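Local coordinates for NalP translocator (Neisseria meningitidis, PDB 1UYN), which forms the outer-membrane beta-barrel pore of an autotransporter, through which the passenger domain, a serine protease, is translocated to the bacterial cell surface, at residues 29-37 with 122-130; 114-123 with 158-166. All blocks are in the same frame, centred on the assembly; numbering follows the deposited sequence.

Interaction 1: residues 29-37 with 122-130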
ATOM      1  N   LEU A  29       0.280   2.470  -2.735  1.00 21.88           N
ATOM      2  CA  LEU A  29      -0.122   3.788  -3.204  1.00 22.37           C
ATOM      3  C   LEU A  29       0.745   4.909  -2.559  1.00 22.98           C
ATOM      4  O   LEU A  29       1.096   5.903  -3.216  1.00 22.08           O
ATOM      5  CB  LEU A  29      -1.598   4.013  -2.898  1.00 22.45           C
ATOM      6  CG  LEU A  29      -2.168   5.258  -3.594  1.00 22.20           C
ATOM      7  CD1 LEU A  29      -2.333   5.038  -5.109  1.00 22.78           C
ATOM      8  CD2 LEU A  29      -3.437   5.707  -2.968  1.00 18.51           C
ATOM      9  N   LYS A  30       1.077   4.745  -1.278  1.00 23.59           N
ATOM     10  CA  LYS A  30       1.922   5.710  -0.573  1.00 24.26           C
ATOM     11  C   LYS A  30       3.217   5.874  -1.345  1.00 23.01           C
ATOM     12  O   LYS A  30       3.693   6.975  -1.537  1.00 23.58           O
ATOM     13  CB  LYS A  30       2.246   5.232   0.854  1.00 25.26           C
ATOM     14  CG  LYS A  30       1.681   6.079   2.024  1.00 29.65           C
ATOM     15  CD  LYS A  30       1.316   5.162   3.311  1.00 35.59           C
ATOM     16  CE  LYS A  30      -0.218   5.078   3.604  1.00 36.92           C
ATOM     17  NZ  LYS A  30      -0.726   3.694   4.069  1.00 39.64           N
ATOM     18  N   ALA A  31       3.761   4.771  -1.810  1.00 21.90           N
ATOM     19  CA  ALA A  31       5.071   4.729  -2.442  1.00 21.45           C
ATOM     20  C   ALA A  31       5.111   5.505  -3.783  1.00 21.56           C
ATOM     21  O   ALA A  31       6.075   6.189  -4.126  1.00 21.15           O
ATOM     22  CB  ALA A  31       5.482   3.252  -2.634  1.00 20.46           C
ATOM     23  N   VAL A  32       4.044   5.382  -4.536  1.00 21.51           N
ATOM     24  CA  VAL A  32       3.886   6.098  -5.777  1.00 21.68           C
ATOM     25  C   VAL A  32       3.688   7.601  -5.505  1.00 22.15           C
ATOM     26  O   VAL A  32       4.140   8.452  -6.274  1.00 21.80           O
ATOM     27  CB  VAL A  32       2.654   5.497  -6.520  1.00 21.80           C
ATOM     28  CG1 VAL A  32       2.243   6.306  -7.767  1.00 22.19           C
ATOM     29  CG2 VAL A  32       2.947   4.064  -6.886  1.00 21.76           C
ATOM     30  N   SER A  33       2.972   7.919  -4.431  1.00 22.43           N
ATOM     31  CA  SER A  33       2.747   9.307  -4.014  1.00 22.76           C
ATOM     32  C   SER A  33       4.015   9.926  -3.461  1.00 23.06           C
ATOM     33  O   SER A  33       4.215  11.109  -3.571  1.00 23.31           O
ATOM     34  CB  SER A  33       1.636   9.394  -2.939  1.00 22.95           C
ATOM     35  OG  SER A  33       1.618  10.660  -2.313  1.00 22.45           O
ATOM     36  N   ASP A  34       4.865   9.133  -2.838  1.00 24.05           N
ATOM     37  CA  ASP A  34       6.137   9.644  -2.358  1.00 24.79           C
ATOM     38  C   ASP A  34       7.006  10.011  -3.580  1.00 24.27           C
ATOM     39  O   ASP A  34       7.690  11.039  -3.573  1.00 23.98           O
ATOM     40  CB  ASP A  34       6.788   8.632  -1.380  1.00 25.47           C
ATOM     41  CG  ASP A  34       5.975   8.512  -0.025  1.00 30.31           C
ATOM     42  OD1 ASP A  34       5.114   9.413   0.221  1.00 31.20           O
ATOM     43  OD2 ASP A  34       6.110   7.562   0.831  1.00 36.05           O
ATOM     44  N   GLY A  35       6.881   9.222  -4.649  1.00 23.18           N
ATOM     45  CA  GLY A  35       7.577   9.427  -5.891  1.00 23.02           C
ATOM     46  C   GLY A  35       7.284  10.698  -6.631  1.00 23.93           C
ATOM     47  O   GLY A  35       7.997  11.060  -7.578  1.00 23.95           O
ATOM     48  N   LEU A  36       6.199  11.357  -6.247  1.00 25.76           N
ATOM     49  CA  LEU A  36       5.849  12.686  -6.753  1.00 26.67           C
ATOM     50  C   LEU A  36       6.693  13.806  -6.146  1.00 28.79           C
ATOM     51  O   LEU A  36       6.853  14.857  -6.767  1.00 29.13           O
ATOM     52  CB  LEU A  36       4.378  12.974  -6.498  1.00 26.02           C
ATOM     53  CG  LEU A  36       3.387  12.156  -7.323  1.00 24.54           C
ATOM     54  CD1 LEU A  36       2.016  12.267  -6.714  1.00 23.49           C
ATOM     55  CD2 LEU A  36       3.335  12.574  -8.792  1.00 22.30           C
ATOM     56  N   ASP A  37       7.227  13.579  -4.946  1.00 31.35           N
ATOM     57  CA  ASP A  37       7.964  14.606  -4.192  1.00 33.78           C
ATOM     58  C   ASP A  37       9.419  14.754  -4.686  1.00 36.73           C
ATOM     59  O   ASP A  37       9.937  15.853  -4.824  1.00 36.93           O
ATOM     60  CB  ASP A  37       7.958  14.296  -2.676  1.00 32.87           C
ATOM     61  CG  ASP A  37       6.586  13.883  -2.160  1.00 32.40           C
ATOM     62  OD1 ASP A  37       5.582  14.301  -2.771  1.00 28.00           O
ATOM     63  OD2 ASP A  37       6.413  13.125  -1.164  1.00 31.77           O
ATOM     64  N   TYR A 122       1.186  22.054  -1.912  1.00 12.89           N
ATOM     65  CA  TYR A 122       0.747  21.368  -3.122  1.00 13.55           C
ATOM     66  C   TYR A 122      -0.503  20.581  -2.911  1.00 13.97           C
ATOM     67  O   TYR A 122      -0.896  20.373  -1.795  1.00 13.41           O
ATOM     68  CB  TYR A 122       1.836  20.398  -3.605  1.00 13.45           C
ATOM     69  CG  TYR A 122       2.233  19.432  -2.552  1.00 12.99           C
ATOM     70  CD1 TYR A 122       1.496  18.279  -2.322  1.00 14.85           C
ATOM     71  CD2 TYR A 122       3.289  19.718  -1.712  1.00 14.43           C
ATOM     72  CE1 TYR A 122       1.846  17.421  -1.331  1.00 15.84           C
ATOM     73  CE2 TYR A 122       3.630  18.864  -0.701  1.00 15.62           C
ATOM     74  CZ  TYR A 122       2.923  17.721  -0.530  1.00 14.75           C
ATOM     75  OH  TYR A 122       3.286  16.907   0.472  1.00 17.16           O
ATOM     76  N   LEU A 123      -1.111  20.111  -3.988  1.00 15.33           N
ATOM     77  CA  LEU A 123      -2.175  19.129  -3.846  1.00 17.39           C
ATOM     78  C   LEU A 123      -1.791  17.935  -4.649  1.00 16.31           C
ATOM     79  O   LEU A 123      -1.171  18.102  -5.658  1.00 16.06           O
ATOM     80  CB  LEU A 123      -3.543  19.718  -4.279  1.00 18.73           C
ATOM     81  CG  LEU A 123      -4.389  19.229  -5.480  1.00 23.04           C
ATOM     82  CD1 LEU A 123      -5.242  17.931  -5.269  1.00 24.29           C
ATOM     83  CD2 LEU A 123      -5.324  20.369  -5.861  1.00 26.50           C
ATOM     84  N   LYS A 124      -2.141  16.740  -4.170  1.00 16.28           N
ATOM     85  CA  LYS A 124      -1.965  15.476  -4.899  1.00 16.23           C
ATOM     86  C   LYS A 124      -3.299  14.759  -5.163  1.00 15.91           C
ATOM     87  O   LYS A 124      -4.113  14.652  -4.274  1.00 16.56           O
ATOM     88  CB  LYS A 124      -1.115  14.500  -4.082  1.00 16.03           C
ATOM     89  CG  LYS A 124       0.354  14.845  -3.894  1.00 16.32           C
ATOM     90  CD  LYS A 124       1.140  13.636  -3.248  1.00 15.21           C
ATOM     91  CE  LYS A 124       2.650  13.966  -3.023  1.00 13.93           C
ATOM     92  NZ  LYS A 124       3.205  13.229  -1.884  1.00 12.31           N
ATOM     93  N   GLY A 125      -3.499  14.267  -6.376  1.00 15.79           N
ATOM     94  CA  GLY A 125      -4.530  13.296  -6.716  1.00 15.54           C
ATOM     95  C   GLY A 125      -3.874  11.957  -6.964  1.00 16.23           C
ATOM     96  O   GLY A 125      -2.843  11.888  -7.568  1.00 17.40           O
ATOM     97  N   LEU A 126      -4.449  10.891  -6.440  1.00 17.54           N
ATOM     98  CA  LEU A 126      -3.950   9.520  -6.599  1.00 18.06           C
ATOM     99  C   LEU A 126      -5.100   8.631  -7.080  1.00 18.70           C
ATOM    100  O   LEU A 126      -6.238   8.829  -6.703  1.00 16.78           O
ATOM    101  CB  LEU A 126      -3.415   8.970  -5.268  1.00 17.66           C
ATOM    102  CG  LEU A 126      -2.442   9.890  -4.507  1.00 17.60           C
ATOM    103  CD1 LEU A 126      -2.202   9.433  -3.107  1.00 17.22           C
ATOM    104  CD2 LEU A 126      -1.116  10.014  -5.235  1.00 16.42           C
ATOM    105  N   PHE A 127      -4.782   7.676  -7.937  1.00 20.50           N
ATOM    106  CA  PHE A 127      -5.747   6.689  -8.411  1.00 22.45           C
ATOM    107  C   PHE A 127      -5.040   5.346  -8.625  1.00 22.47           C
ATOM    108  O   PHE A 127      -3.879   5.278  -9.011  1.00 24.52           O
ATOM    109  CB  PHE A 127      -6.379   7.160  -9.716  1.00 23.16           C
ATOM    110  CG  PHE A 127      -7.232   6.120 -10.382  1.00 27.15           C
ATOM    111  CD1 PHE A 127      -8.548   5.906  -9.955  1.00 30.32           C
ATOM    112  CD2 PHE A 127      -6.729   5.332 -11.420  1.00 30.17           C
ATOM    113  CE1 PHE A 127      -9.366   4.932 -10.555  1.00 28.63           C
ATOM    114  CE2 PHE A 127      -7.559   4.364 -12.041  1.00 30.09           C
ATOM    115  CZ  PHE A 127      -8.870   4.171 -11.592  1.00 29.90           C
ATOM    116  N   SER A 128      -5.726   4.265  -8.368  1.00 22.13           N
ATOM    117  CA  SER A 128      -5.153   2.952  -8.606  1.00 20.88           C
ATOM    118  C   SER A 128      -6.270   1.984  -8.950  1.00 20.57           C
ATOM    119  O   SER A 128      -7.429   2.123  -8.508  1.00 20.05           O
ATOM    120  CB  SER A 128      -4.373   2.484  -7.395  1.00 20.73           C
ATOM    121  OG  SER A 128      -5.267   2.105  -6.364  1.00 20.72           O
ATOM    122  N   TYR A 129      -5.923   1.040  -9.810  1.00 20.15           N
ATOM    123  CA  TYR A 129      -6.837  -0.009 -10.214  1.00 20.14           C
ATOM    124  C   TYR A 129      -5.974  -1.222 -10.152  1.00 20.29           C
ATOM    125  O   TYR A 129      -4.953  -1.272 -10.839  1.00 19.94           O
ATOM    126  CB  TYR A 129      -7.378   0.184 -11.640  1.00 19.62           C
ATOM    127  CG  TYR A 129      -8.391  -0.852 -12.046  1.00 21.34           C
ATOM    128  CD1 TYR A 129      -8.001  -2.062 -12.617  1.00 23.21           C
ATOM    129  CD2 TYR A 129      -9.738  -0.641 -11.839  1.00 24.54           C
ATOM    130  CE1 TYR A 129      -8.946  -3.021 -13.000  1.00 25.78           C
ATOM    131  CE2 TYR A 129     -10.698  -1.593 -12.208  1.00 26.18           C
ATOM    132  CZ  TYR A 129     -10.309  -2.785 -12.796  1.00 27.98           C
ATOM    133  OH  TYR A 129     -11.290  -3.743 -13.160  1.00 29.01           O
ATOM    134  N   GLY A 130      -6.369  -2.181  -9.323  1.00 19.60           N
ATOM    135  CA  GLY A 130      -5.750  -3.473  -9.376  1.00 20.02           C
ATOM    136  C   GLY A 130      -6.727  -4.617  -9.299  1.00 20.12           C
ATOM    137  O   GLY A 130      -7.868  -4.479  -8.867  1.00 20.24           O
TER
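Lys124, rising from the inner face of strand 121-139, plugs its ammonium group into the C-terminal end of helix 12-34, meeting Ser33 and Asp37; the helix runs inside the 12-stranded barrel of this autotransporter translocator domain. These two residues grip NZ from the helix side. Lys124 NZ forms a salt bridge to Asp37 OD1 at 2.8 Å, where it meets the syn lone pair, and a weak second bond to OD2 of the same carboxylate. Lys124 NZ also donates to the carbonyl oxygen Ser33 O at 2.9 Å, from well above the carbonyl plane, and to the hydroxyl Ser33 OG at 3.0 Å. The lysine chain, extended beyond CG, crosses the Asp37 side chain at about a right angle and runs antiparallel to that of Leu36, whose CD1 lies 3.8 Å from Lys124 CD. A positive charge placed here may also be favoured by the partial negative charge at the end of the helix.

Behind the polar cluster the interface turns apolar. Leu126 sends CD2 to within 3.6 Å of Ser33 CB, while its CD1 lies 3.9 Å from Leu29 CD2. With CG of Leu29 turned away from its own backbone N (chi1 -169°), both of its methyl carbons face the strand. Around this first shell, Glu176 on strand 172-192 gives Lys124 a second acidic partner, and Arg114 on strand 100-117 pairs with Asp37 OD1. Farther along the strand, Ser128 turns its OG to Gln156, leaving its CB 4.0 Å from Leu29 CD1.

Interaction 2: residues 114-123 with 158-166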
ATOM      1  N   ARG A 114       0.565  15.768  -8.914  1.00 17.58           N
ATOM      2  CA  ARG A 114       0.859  16.695  -7.814  1.00 17.22           C
ATOM      3  C   ARG A 114       0.938  18.047  -8.415  1.00 16.86           C
ATOM      4  O   ARG A 114       1.734  18.243  -9.307  1.00 16.87           O
ATOM      5  CB  ARG A 114       2.208  16.369  -7.189  1.00 17.28           C
ATOM      6  CG  ARG A 114       2.750  17.462  -6.302  1.00 16.42           C
ATOM      7  CD  ARG A 114       3.975  17.067  -5.494  1.00 14.86           C
ATOM      8  NE  ARG A 114       4.709  18.269  -5.128  1.00 15.77           N
ATOM      9  CZ  ARG A 114       5.431  18.431  -4.024  1.00 14.27           C
ATOM     10  NH1 ARG A 114       5.574  17.475  -3.119  1.00 15.23           N
ATOM     11  NH2 ARG A 114       6.001  19.593  -3.811  1.00 14.16           N
ATOM     12  N   HIS A 115       0.077  18.950  -7.984  1.00 17.08           N
ATOM     13  CA  HIS A 115       0.116  20.349  -8.387  1.00 17.30           C
ATOM     14  C   HIS A 115       0.715  21.172  -7.271  1.00 16.64           C
ATOM     15  O   HIS A 115       0.196  21.147  -6.190  1.00 16.53           O
ATOM     16  CB  HIS A 115      -1.307  20.850  -8.655  1.00 17.80           C
ATOM     17  CG  HIS A 115      -1.348  22.175  -9.323  1.00 21.29           C
ATOM     18  ND1 HIS A 115      -0.563  23.231  -8.915  1.00 25.28           N
ATOM     19  CD2 HIS A 115      -2.040  22.616 -10.395  1.00 26.38           C
ATOM     20  CE1 HIS A 115      -0.755  24.263  -9.712  1.00 25.30           C
ATOM     21  NE2 HIS A 115      -1.643  23.918 -10.620  1.00 27.51           N
ATOM     22  N   ASP A 116       1.783  21.921  -7.548  1.00 17.43           N
ATOM     23  CA  ASP A 116       2.372  22.898  -6.613  1.00 17.57           C
ATOM     24  C   ASP A 116       1.823  24.301  -6.748  1.00 17.73           C
ATOM     25  O   ASP A 116       1.676  24.828  -7.842  1.00 18.09           O
ATOM     26  CB  ASP A 116       3.870  22.988  -6.783  1.00 17.40           C
ATOM     27  CG  ASP A 116       4.572  21.745  -6.328  1.00 20.45           C
ATOM     28  OD1 ASP A 116       4.353  21.294  -5.213  1.00 25.03           O
ATOM     29  OD2 ASP A 116       5.377  21.107  -7.012  1.00 29.51           O
ATOM     30  N   ALA A 117       1.532  24.917  -5.617  1.00 17.67           N
ATOM     31  CA  ALA A 117       1.274  26.317  -5.587  1.00 17.91           C
ATOM     32  C   ALA A 117       2.629  26.945  -5.252  1.00 18.88           C
ATOM     33  O   ALA A 117       2.993  27.083  -4.074  1.00 19.78           O
ATOM     34  CB  ALA A 117       0.219  26.632  -4.552  1.00 17.77           C
ATOM     35  N   GLY A 118       3.398  27.297  -6.292  1.00 19.16           N
ATOM     36  CA  GLY A 118       4.741  27.822  -6.107  1.00 18.83           C
ATOM     37  C   GLY A 118       5.441  27.015  -5.037  1.00 19.02           C
ATOM     38  O   GLY A 118       5.380  25.792  -5.051  1.00 19.75           O
ATOM     39  N   ASP A 119       6.062  27.686  -4.077  1.00 19.38           N
ATOM     40  CA  ASP A 119       6.827  27.000  -3.041  1.00 19.46           C
ATOM     41  C   ASP A 119       6.078  26.781  -1.755  1.00 19.11           C
ATOM     42  O   ASP A 119       6.660  26.220  -0.848  1.00 20.38           O
ATOM     43  CB  ASP A 119       8.103  27.774  -2.698  1.00 19.90           C
ATOM     44  CG  ASP A 119       9.046  27.933  -3.889  1.00 20.89           C
ATOM     45  OD1 ASP A 119       9.483  26.871  -4.454  1.00 17.71           O
ATOM     46  OD2 ASP A 119       9.379  29.101  -4.299  1.00 21.31           O
ATOM     47  N   ILE A 120       4.803  27.167  -1.663  1.00 18.33           N
ATOM     48  CA  ILE A 120       4.074  27.105  -0.386  1.00 17.23           C
ATOM     49  C   ILE A 120       3.364  25.798  -0.077  1.00 16.72           C
ATOM     50  O   ILE A 120       2.831  25.645   1.010  1.00 17.95           O
ATOM     51  CB  ILE A 120       3.022  28.200  -0.313  1.00 17.11           C
ATOM     52  CG1 ILE A 120       1.698  27.723  -0.943  1.00 17.17           C
ATOM     53  CG2 ILE A 120       3.538  29.464  -0.907  1.00 15.64           C
ATOM     54  CD1 ILE A 120       0.795  28.821  -1.391  1.00 17.70           C
ATOM     55  N   GLY A 121       3.291  24.865  -1.005  1.00 15.17           N
ATOM     56  CA  GLY A 121       2.527  23.665  -0.730  1.00 13.91           C
ATOM     57  C   GLY A 121       1.957  23.120  -2.002  1.00 13.32           C
ATOM     58  O   GLY A 121       2.211  23.660  -3.061  1.00 12.72           O
ATOM     59  N   TYR A 122       1.186  22.054  -1.912  1.00 12.89           N
ATOM     60  CA  TYR A 122       0.747  21.368  -3.122  1.00 13.55           C
ATOM     61  C   TYR A 122      -0.503  20.581  -2.911  1.00 13.97           C
ATOM     62  O   TYR A 122      -0.896  20.373  -1.795  1.00 13.41           O
ATOM     63  CB  TYR A 122       1.836  20.398  -3.605  1.00 13.45           C
ATOM     64  CG  TYR A 122       2.233  19.432  -2.552  1.00 12.99           C
ATOM     65  CD1 TYR A 122       1.496  18.279  -2.322  1.00 14.85           C
ATOM     66  CD2 TYR A 122       3.289  19.718  -1.712  1.00 14.43           C
ATOM     67  CE1 TYR A 122       1.846  17.421  -1.331  1.00 15.84           C
ATOM     68  CE2 TYR A 122       3.630  18.864  -0.701  1.00 15.62           C
ATOM     69  CZ  TYR A 122       2.923  17.721  -0.530  1.00 14.75           C
ATOM     70  OH  TYR A 122       3.286  16.907   0.472  1.00 17.16           O
ATOM     71  N   LEU A 123      -1.111  20.111  -3.988  1.00 15.33           N
ATOM     72  CA  LEU A 123      -2.175  19.129  -3.846  1.00 17.39           C
ATOM     73  C   LEU A 123      -1.791  17.935  -4.649  1.00 16.31           C
ATOM     74  O   LEU A 123      -1.171  18.102  -5.658  1.00 16.06           O
ATOM     75  CB  LEU A 123      -3.543  19.718  -4.279  1.00 18.73           C
ATOM     76  CG  LEU A 123      -4.389  19.229  -5.480  1.00 23.04           C
ATOM     77  CD1 LEU A 123      -5.242  17.931  -5.269  1.00 24.29           C
ATOM     78  CD2 LEU A 123      -5.324  20.369  -5.861  1.00 26.50           C
ATOM     79  N   GLY A 158      -7.430   9.143  -4.062  1.00 17.03           N
ATOM     80  CA  GLY A 158      -6.745   9.852  -3.012  1.00 17.06           C
ATOM     81  C   GLY A 158      -6.678  11.337  -3.308  1.00 17.11           C
ATOM     82  O   GLY A 158      -6.492  11.761  -4.463  1.00 17.19           O
ATOM     83  N   ALA A 159      -6.815  12.122  -2.251  1.00 15.70           N
ATOM     84  CA  ALA A 159      -6.648  13.527  -2.347  1.00 15.83           C
ATOM     85  C   ALA A 159      -5.831  13.917  -1.142  1.00 15.76           C
ATOM     86  O   ALA A 159      -6.190  13.614  -0.051  1.00 16.74           O
ATOM     87  CB  ALA A 159      -7.993  14.220  -2.359  1.00 15.43           C
ATOM     88  N   LEU A 160      -4.693  14.541  -1.358  1.00 15.90           N
ATOM     89  CA  LEU A 160      -3.877  15.009  -0.273  1.00 16.66           C
ATOM     90  C   LEU A 160      -3.489  16.467  -0.520  1.00 16.53           C
ATOM     91  O   LEU A 160      -3.283  16.871  -1.652  1.00 17.19           O
ATOM     92  CB  LEU A 160      -2.619  14.160  -0.156  1.00 16.37           C
ATOM     93  CG  LEU A 160      -2.741  12.668   0.136  1.00 17.56           C
ATOM     94  CD1 LEU A 160      -1.365  12.011   0.084  1.00 15.97           C
ATOM     95  CD2 LEU A 160      -3.393  12.394   1.497  1.00 20.44           C
ATOM     96  N   GLY A 161      -3.413  17.247   0.535  1.00 16.12           N
ATOM     97  CA  GLY A 161      -2.783  18.546   0.477  1.00 17.00           C
ATOM     98  C   GLY A 161      -1.540  18.518   1.342  1.00 18.00           C
ATOM     99  O   GLY A 161      -1.540  17.863   2.387  1.00 17.00           O
ATOM    100  N   GLY A 162      -0.473  19.187   0.895  1.00 19.53           N
ATOM    101  CA  GLY A 162       0.698  19.400   1.732  1.00 21.86           C
ATOM    102  C   GLY A 162       1.264  20.804   1.775  1.00 23.42           C
ATOM    103  O   GLY A 162       1.271  21.466   0.788  1.00 22.63           O
ATOM    104  N   VAL A 163       1.699  21.244   2.949  1.00 27.51           N
ATOM    105  CA  VAL A 163       2.501  22.472   3.133  1.00 31.21           C
ATOM    106  C   VAL A 163       3.961  22.101   3.396  1.00 34.12           C
ATOM    107  O   VAL A 163       4.258  20.981   3.803  1.00 34.87           O
ATOM    108  CB  VAL A 163       2.087  23.260   4.344  1.00 31.33           C
ATOM    109  CG1 VAL A 163       0.541  23.490   4.409  1.00 32.81           C
ATOM    110  CG2 VAL A 163       2.592  22.560   5.600  1.00 32.32           C
ATOM    111  N   ASN A 164       4.883  23.039   3.226  1.00 37.85           N
ATOM    112  CA  ASN A 164       6.295  22.645   3.205  1.00 40.37           C
ATOM    113  C   ASN A 164       7.308  23.415   4.099  1.00 41.57           C
ATOM    114  O   ASN A 164       8.415  23.708   3.653  1.00 42.06           O
ATOM    115  CB  ASN A 164       6.751  22.560   1.740  1.00 41.15           C
ATOM    116  CG  ASN A 164       7.484  21.245   1.443  1.00 44.15           C
ATOM    117  OD1 ASN A 164       8.483  20.941   2.111  1.00 47.89           O
ATOM    118  ND2 ASN A 164       6.976  20.440   0.482  1.00 46.15           N
ATOM    119  N   VAL A 165       6.962  23.669   5.371  1.00 42.87           N
ATOM    120  CA  VAL A 165       7.862  24.422   6.295  1.00 44.29           C
ATOM    121  C   VAL A 165       9.291  23.806   6.562  1.00 45.15           C
ATOM    122  O   VAL A 165       9.385  22.686   7.022  1.00 45.60           O
ATOM    123  CB  VAL A 165       7.138  24.674   7.666  1.00 43.91           C
ATOM    124  N   PRO A 166      10.397  24.510   6.286  1.00 46.09           N
ATOM    125  CA  PRO A 166      11.691  24.172   6.947  1.00 46.21           C
ATOM    126  C   PRO A 166      11.629  24.033   8.481  1.00 45.84           C
ATOM    127  O   PRO A 166      11.644  25.041   9.179  1.00 45.33           O
ATOM    128  CB  PRO A 166      12.635  25.331   6.552  1.00 46.07           C
ATOM    129  CG  PRO A 166      11.769  26.349   5.808  1.00 46.64           C
ATOM    130  CD  PRO A 166      10.556  25.583   5.286  1.00 46.18           C
TER
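Tyr122 and Gly162 form an antiparallel hydrogen-bonded pair of the barrel wall, where strand 121-139 lies beside strand 145-163. Tyr122 N donates to Gly162 O at 2.8 Å, and Gly162 N returns a bond to Tyr122 O at 3.0 Å. Alongside this pair, Leu123 CA approaches Leu160 O to 3.3 Å in a CA-H...O contact that belongs to the same close strand pairing. Tyr122 and Gly162 also pack through the tyrosine ring. Because chi1 of Tyr122 is 55°, CG sits between the backbone N and the carbonyl carbon, and the ring folds back across the neighbouring strand. Gly162 CA then lies over one ring face, 3.9 Å from its centroid, in a CH-pi contact that sets the backbone CH2 of the glycine against the ring. The opposite face carries the guanidinium group of Arg114, with NH1 3.4 Å above the ring plane of Tyr122 in a cation-pi contact. Asp116 lies at the edge of the same guanidinium group, with Arg114 NH2 2.8 Å from Asp116 OD1.

The other face of the sheet is looser. Leu123 and Val163 lie there on the barrel surface, and Leu123 pairs with Gly161, which has no side chain to meet it. Near the turn around Gly118 and Asp119 contact thins out to Ile120 O, 3.8 Å from Val163 CA.

Strand 121-139 is thus flanked by 100-117 and by 145-163, the strands that precede and follow it in the chain. Beyond them, Tyr122 OH bonds Glu176 on strand 172-192, and Arg114 reaches Asp37, near the C-terminal end of the internal helix 12-34.

In the fold
Strand 121-139 serves both contacts: its inward face meets the helix in interaction 1, and its backbone edge pairs with strand 145-163 in interaction 2. The two centres lie about 13 Å apart, and the pairing continues directly between them, with Lys124 N 2.8 Å from Leu160 O and Leu126 O 2.9 Å from Gly158 N. A charged network links them inside the barrel: Asp37 binds both Lys124 and Arg114, while Glu176 binds Lys124 and the hydroxyl of Tyr122. The end of the pore-filling helix is thereby tied to strands 100-117 and 121-139, and through Glu176 to strand 172-192. The bound detergent is remote, about 12 Å from the side chain of Phe127.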